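Local coordinates for fimbrium subunit Fim1C (Bacteroides vulgatus, PDB 4QB7), which is probably a component of the fimbrium tip, the end of a filamentous cell-surface appendage that mediates cell adhesion and biofilm formation, at residues A[48-52]-A[53-57]; A[312-316]-A[317-321]. All coordinates share one frame; numbering follows the deposited sequence.

How the interactions relate
Interactions 1 and 2 are separate local contacts met in series along the chain: their centres lie 39 Å apart and their nearest atoms about 16 Å apart. Residues 48-57 leave strand 40-47 and enter the short helix 52-55, while residues 312-321 carry the chain from strand 301-313 to strand 323-331, so each serves a connection between elements. Their ends converge on one β-hairpin: Lys56 of interaction 1 makes a salt bridge with Asp211 and Lys321 of interaction 2 one with Asp213, both between strands 203-209 and 214-217. The nearest atoms of Gly51 and a bound sulfate ion, probably from the crystallisation liquor, are about 4 Å apart, and neither contact marks a known active site.

Interaction 1: residues A[48-52]-A[53-57]; sequences SSAGW and NSEKG
Ser48 OG is held from two directions, donating to Glu55 OE2 at 2.6 Å and accepting from Ala50 N at 3.1 Å; the second bond defines an ST turn. The serine meets the carboxylate oxygen on its syn side, 33° out of the group's plane. Glu55 reaches back along the loop, extended beyond CG, its CG anti to its carbonyl carbon (chi1 -63°), and its other oxygen, OE1, takes the nearly straight bond from Ser48 N (3.2 Å). Gly51 is the N-cap: its O accepts from Glu55 N at 3.1 Å, and at its backbone angles (phi 103°) a side chain would be jammed against the preceding carbonyl oxygen, which calls for glycine. A water bridges Ala50 O and Ser54 N. One residue further along, Lys56 N bonds to Trp52 O (2.7 Å), and Lys56 CB sits over the indole face, 3.4 Å from the centroid of its six-membered ring in a CH-pi contact. The two side chains cross at about a right angle, and the lysine ends in a salt bridge with Asp211, while Tyr45 meets the indole edge-to-face. With two donors from Ser48, the Glu55 carboxylate is likely to stay ionised, tying the helix start to the preceding loop.

Interaction 2: residues A[312-316]-A[317-321]; sequences VSLPK and NTFKK
Lys316 and Asn317 point their side chains the same way and lie side by side, whereas Thr318 turns toward the preceding residues Leu314 and Pro315. Lys316 CG stands between its backbone N and carbonyl carbon (chi1 64°), and from there the extended chain runs alongside the Asn317 side chain in van der Waals contact. Thr318 diverges from this pair: its methyl CG2 lies 3.2 Å from Pro315 O and 4.2 Å from Leu314 CB. With OG1 anti to the backbone N (chi1 -157°), the hydroxyl is left to bond with Asp342 and Tyr327. Deeper in, Leu314 CD1 approaches the Phe319 ring obliquely, 4.4 Å from CE1, in an apolar contact; the ring also meets that of Phe270.

The backbone angles are consistent with this division of directions. Asn317 and Phe319 both have left-handed backbone angles, with phi near 60°, and Thr318 between them is extended, so the chain kinks twice in three residues. Thr279 secures the bend from outside by accepting from Thr318 N through its OG1. A valine in place of Asn317 would probably disfavour this left-handed conformation, disturbing the turn that brings Thr318 to Thr279 and leaving the Lys316 methylenes without their flat neighbour.

The segment thus links strand 301-313 of one antiparallel sheet to strand 323-331 of the mixed sheet in this fimbrillin-like protein. Its two halves make no hydrogen bonds to each other; they meet through van der Waals contacts, and the buried Thr318 hydroxyl is satisfied by Asp342 and Tyr327. The bend therefore appears to depend on its surroundings for polar support, with Leu314 and Phe319 supplying its apolar inner side.

Interaction 1: residues A[48-52]-A[53-57]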
ATOM      1  N   SER A  48      12.568  30.765  11.732  1.00 46.42           N
ATOM      2  CA  SER A  48      13.671  31.703  11.587  1.00 45.24           C
ATOM      3  C   SER A  48      14.879  30.922  11.015  1.00 48.61           C
ATOM      4  O   SER A  48      14.797  29.706  10.825  1.00 47.81           O
ATOM      5  CB  SER A  48      14.011  32.331  12.937  1.00 46.82           C
ATOM      6  OG  SER A  48      14.778  31.464  13.758  1.00 47.60           O
ATOM      7  N   SER A  49      16.002  31.607  10.793  1.00 45.58           N
ATOM      8  CA  SER A  49      17.240  30.978  10.366  1.00 44.63           C
ATOM      9  C   SER A  49      17.701  29.891  11.384  1.00 48.56           C
ATOM     10  O   SER A  49      18.451  29.007  10.990  1.00 48.96           O
ATOM     11  CB  SER A  49      18.323  32.033  10.198  1.00 46.24           C
ATOM     12  OG  SER A  49      18.754  32.497  11.462  1.00 50.16           O
ATOM     13  N   ALA A  50      17.260  29.954  12.666  1.00 45.28           N
ATOM     14  CA  ALA A  50      17.605  28.960  13.721  1.00 46.22           C
ATOM     15  C   ALA A  50      17.262  27.518  13.272  1.00 50.89           C
ATOM     16  O   ALA A  50      18.002  26.586  13.590  1.00 50.99           O
ATOM     17  CB  ALA A  50      16.902  29.284  15.035  1.00 46.68           C
ATOM     18  N   GLY A  51      16.175  27.370  12.511  1.00 47.33           N
ATOM     19  CA  GLY A  51      15.797  26.111  11.889  1.00 47.21           C
ATOM     20  C   GLY A  51      14.690  25.279  12.486  1.00 52.79           C
ATOM     21  O   GLY A  51      14.241  25.500  13.615  1.00 54.93           O
ATOM     22  N   TRP A  52      14.332  24.239  11.736  1.00 47.60           N
ATOM     23  CA  TRP A  52      13.249  23.317  12.024  1.00 45.96           C
ATOM     24  C   TRP A  52      13.454  22.508  13.300  1.00 50.47           C
ATOM     25  O   TRP A  52      12.555  22.495  14.123  1.00 49.46           O
ATOM     26  CB  TRP A  52      13.020  22.383  10.824  1.00 42.72           C
ATOM     27  CG  TRP A  52      11.938  21.374  11.040  1.00 42.20           C
ATOM     28  CD1 TRP A  52      12.087  20.024  11.103  1.00 44.31           C
ATOM     29  CD2 TRP A  52      10.538  21.637  11.249  1.00 41.73           C
ATOM     30  NE1 TRP A  52      10.870  19.424  11.340  1.00 42.85           N
ATOM     31  CE2 TRP A  52       9.903  20.389  11.444  1.00 43.83           C
ATOM     32  CE3 TRP A  52       9.760  22.809  11.301  1.00 42.97           C
ATOM     33  CZ2 TRP A  52       8.527  20.271  11.671  1.00 42.83           C
ATOM     34  CZ3 TRP A  52       8.398  22.691  11.546  1.00 44.31           C
ATOM     35  CH2 TRP A  52       7.795  21.435  11.728  1.00 44.54           C
ATOM     36  N   ASN A  53      14.595  21.835  13.475  1.00 48.76           N
ATOM     37  CA  ASN A  53      14.772  20.992  14.658  1.00 49.70           C
ATOM     38  C   ASN A  53      14.761  21.818  15.956  1.00 53.88           C
ATOM     39  O   ASN A  53      14.177  21.380  16.936  1.00 54.85           O
ATOM     40  CB  ASN A  53      16.013  20.094  14.543  1.00 54.82           C
ATOM     41  CG  ASN A  53      15.865  19.021  13.462  1.00 92.17           C
ATOM     42  OD1 ASN A  53      16.631  18.988  12.484  1.00 91.65           O
ATOM     43  ND2 ASN A  53      14.849  18.136  13.577  1.00 80.40           N
ATOM     44  N   SER A  54      15.289  23.038  15.925  1.00 50.62           N
ATOM     45  CA  SER A  54      15.298  23.958  17.062  1.00 49.57           C
ATOM     46  C   SER A  54      13.885  24.456  17.402  1.00 52.40           C
ATOM     47  O   SER A  54      13.510  24.475  18.577  1.00 53.85           O
ATOM     48  CB  SER A  54      16.195  25.156  16.753  1.00 50.82           C
ATOM     49  OG  SER A  54      16.683  25.763  17.943  1.00 63.91           O
ATOM     50  N   GLU A  55      13.098  24.839  16.375  1.00 46.42           N
ATOM     51  CA  GLU A  55      11.795  25.471  16.536  1.00 45.50           C
ATOM     52  C   GLU A  55      10.541  24.647  16.248  1.00 50.71           C
ATOM     53  O   GLU A  55       9.465  25.157  16.539  1.00 51.80           O
ATOM     54  CB  GLU A  55      11.752  26.695  15.628  1.00 46.42           C
ATOM     55  CG  GLU A  55      12.787  27.743  16.006  1.00 52.36           C
ATOM     56  CD  GLU A  55      12.707  29.043  15.241  1.00 62.16           C
ATOM     57  OE1 GLU A  55      11.760  29.216  14.438  1.00 53.21           O
ATOM     58  OE2 GLU A  55      13.571  29.913  15.489  1.00 55.10           O
ATOM     59  N   LYS A  56      10.626  23.416  15.697  1.00 47.36           N
ATOM     60  CA  LYS A  56       9.433  22.625  15.337  1.00 46.83           C
ATOM     61  C   LYS A  56       8.410  22.473  16.470  1.00 52.41           C
ATOM     62  O   LYS A  56       7.216  22.454  16.192  1.00 52.08           O
ATOM     63  CB  LYS A  56       9.785  21.223  14.783  1.00 48.13           C
ATOM     64  CG  LYS A  56      10.573  20.295  15.681  1.00 44.16           C
ATOM     65  CD  LYS A  56      11.176  19.150  14.904  1.00 45.67           C
ATOM     66  CE  LYS A  56      11.806  18.139  15.838  1.00 49.51           C
ATOM     67  NZ  LYS A  56      11.765  16.780  15.258  1.00 69.29           N
ATOM     68  N   GLY A  57       8.886  22.357  17.705  1.00 50.37           N
ATOM     69  CA  GLY A  57       8.058  22.165  18.885  1.00 50.96           C
ATOM     70  C   GLY A  57       6.918  23.148  19.046  1.00 56.50           C
ATOM     71  O   GLY A  57       5.835  22.739  19.472  1.00 56.94           O
TER
HETATM   72  O   HOH W   1      17.279  23.764  13.944  1.00 49.67           O

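Interaction 2: residues A[312-316]-A[317-321]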
ATOM      1  N   VAL A 312      -3.238 -21.470   5.721  1.00 46.15           N
ATOM      2  CA  VAL A 312      -1.873 -21.302   5.238  1.00 44.37           C
ATOM      3  C   VAL A 312      -1.265 -20.171   6.067  1.00 49.88           C
ATOM      4  O   VAL A 312      -1.725 -19.042   5.952  1.00 50.37           O
ATOM      5  CB  VAL A 312      -1.840 -21.017   3.711  1.00 45.31           C
ATOM      6  CG1 VAL A 312      -0.436 -20.707   3.235  1.00 45.35           C
ATOM      7  CG2 VAL A 312      -2.419 -22.159   2.918  1.00 43.94           C
ATOM      8  N   SER A 313      -0.288 -20.475   6.938  1.00 47.54           N
ATOM      9  CA  SER A 313       0.357 -19.457   7.766  1.00 47.72           C
ATOM     10  C   SER A 313       1.358 -18.662   6.957  1.00 51.05           C
ATOM     11  O   SER A 313       2.143 -19.249   6.208  1.00 51.41           O
ATOM     12  CB  SER A 313       1.061 -20.088   8.964  1.00 52.47           C
ATOM     13  OG  SER A 313       0.164 -20.425  10.011  1.00 63.95           O
ATOM     14  N   LEU A 314       1.329 -17.323   7.096  1.00 45.56           N
ATOM     15  CA  LEU A 314       2.295 -16.448   6.447  1.00 43.24           C
ATOM     16  C   LEU A 314       3.530 -16.353   7.349  1.00 50.23           C
ATOM     17  O   LEU A 314       3.396 -16.422   8.587  1.00 50.42           O
ATOM     18  CB  LEU A 314       1.708 -15.071   6.123  1.00 41.04           C
ATOM     19  CG  LEU A 314       0.550 -15.080   5.131  1.00 41.11           C
ATOM     20  CD1 LEU A 314      -0.063 -13.708   4.994  1.00 37.72           C
ATOM     21  CD2 LEU A 314       0.958 -15.682   3.788  1.00 39.95           C
ATOM     22  N   PRO A 315       4.752 -16.268   6.768  1.00 47.32           N
ATOM     23  CA  PRO A 315       5.958 -16.283   7.624  1.00 47.67           C
ATOM     24  C   PRO A 315       6.111 -15.038   8.479  1.00 51.11           C
ATOM     25  O   PRO A 315       5.400 -14.059   8.295  1.00 51.06           O
ATOM     26  CB  PRO A 315       7.113 -16.412   6.621  1.00 49.34           C
ATOM     27  CG  PRO A 315       6.573 -15.963   5.326  1.00 52.34           C
ATOM     28  CD  PRO A 315       5.106 -16.242   5.328  1.00 47.52           C
ATOM     29  N   LYS A 316       7.038 -15.085   9.428  1.00 48.54           N
ATOM     30  CA  LYS A 316       7.331 -13.936  10.269  1.00 48.37           C
ATOM     31  C   LYS A 316       8.009 -12.882   9.416  1.00 52.45           C
ATOM     32  O   LYS A 316       8.469 -13.192   8.310  1.00 51.04           O
ATOM     33  CB  LYS A 316       8.188 -14.312  11.506  1.00 51.33           C
ATOM     34  CG  LYS A 316       9.600 -14.830  11.232  1.00 51.72           C
ATOM     35  CD  LYS A 316      10.388 -14.855  12.531  1.00 59.69           C
ATOM     36  CE  LYS A 316      11.822 -15.318  12.400  1.00 77.43           C
ATOM     37  NZ  LYS A 316      12.620 -15.006  13.628  1.00 91.62           N
ATOM     38  N   ASN A 317       8.058 -11.636   9.929  1.00 49.21           N
ATOM     39  CA  ASN A 317       8.695 -10.483   9.287  1.00 48.30           C
ATOM     40  C   ASN A 317       8.035 -10.214   7.906  1.00 53.34           C
ATOM     41  O   ASN A 317       8.711  -9.947   6.913  1.00 55.44           O
ATOM     42  CB  ASN A 317      10.235 -10.671   9.218  1.00 44.61           C
ATOM     43  CG  ASN A 317      10.874 -10.964  10.568  1.00 68.85           C
ATOM     44  OD1 ASN A 317      10.546 -10.356  11.599  1.00 65.34           O
ATOM     45  ND2 ASN A 317      11.784 -11.930  10.604  1.00 58.81           N
ATOM     46  N   THR A 318       6.703 -10.302   7.866  1.00 48.16           N
ATOM     47  CA  THR A 318       5.905 -10.044   6.668  1.00 46.19           C
ATOM     48  C   THR A 318       4.988  -8.849   6.958  1.00 50.45           C
ATOM     49  O   THR A 318       4.780  -8.497   8.125  1.00 50.69           O
ATOM     50  CB  THR A 318       5.161 -11.301   6.191  1.00 42.80           C
ATOM     51  OG1 THR A 318       4.872 -11.153   4.802  1.00 41.59           O
ATOM     52  CG2 THR A 318       3.895 -11.574   6.955  1.00 34.63           C
ATOM     53  N   PHE A 319       4.423  -8.258   5.888  1.00 45.84           N
ATOM     54  CA  PHE A 319       3.615  -7.042   5.896  1.00 43.95           C
ATOM     55  C   PHE A 319       4.525  -5.876   6.385  1.00 49.17           C
ATOM     56  O   PHE A 319       4.132  -5.062   7.228  1.00 50.21           O
ATOM     57  CB  PHE A 319       2.317  -7.210   6.707  1.00 44.20           C
ATOM     58  CG  PHE A 319       1.099  -7.692   5.950  1.00 44.13           C
ATOM     59  CD1 PHE A 319       1.141  -8.861   5.194  1.00 46.94           C
ATOM     60  CD2 PHE A 319      -0.131  -7.053   6.101  1.00 44.44           C
ATOM     61  CE1 PHE A 319      -0.028  -9.376   4.588  1.00 45.93           C
ATOM     62  CE2 PHE A 319      -1.295  -7.566   5.491  1.00 45.02           C
ATOM     63  CZ  PHE A 319      -1.230  -8.714   4.728  1.00 42.32           C
ATOM     64  N   LYS A 320       5.763  -5.823   5.837  1.00 44.65           N
ATOM     65  CA  LYS A 320       6.779  -4.811   6.151  1.00 44.03           C
ATOM     66  C   LYS A 320       6.499  -3.491   5.435  1.00 49.45           C
ATOM     67  O   LYS A 320       6.200  -3.486   4.231  1.00 49.97           O
ATOM     68  CB  LYS A 320       8.180  -5.293   5.735  1.00 44.37           C
ATOM     69  CG  LYS A 320       8.784  -6.400   6.566  1.00 42.22           C
ATOM     70  CD  LYS A 320      10.099  -6.888   5.946  1.00 44.97           C
ATOM     71  CE  LYS A 320      11.128  -7.104   7.023  1.00 67.93           C
ATOM     72  NZ  LYS A 320      12.242  -7.969   6.567  1.00 82.77           N
ATOM     73  N   LYS A 321       6.640  -2.370   6.158  1.00 45.17           N
ATOM     74  CA  LYS A 321       6.499  -1.023   5.588  1.00 44.04           C
ATOM     75  C   LYS A 321       7.481  -0.826   4.442  1.00 47.76           C
ATOM     76  O   LYS A 321       8.655  -1.184   4.567  1.00 49.73           O
ATOM     77  CB  LYS A 321       6.760   0.018   6.679  1.00 45.34           C
ATOM     78  CG  LYS A 321       6.473   1.438   6.295  1.00 31.97           C
ATOM     79  CD  LYS A 321       6.583   2.339   7.527  1.00 43.30           C
ATOM     80  CE  LYS A 321       6.687   3.811   7.186  1.00 46.80           C
ATOM     81  NZ  LYS A 321       7.918   4.102   6.432  1.00 48.49           N
TER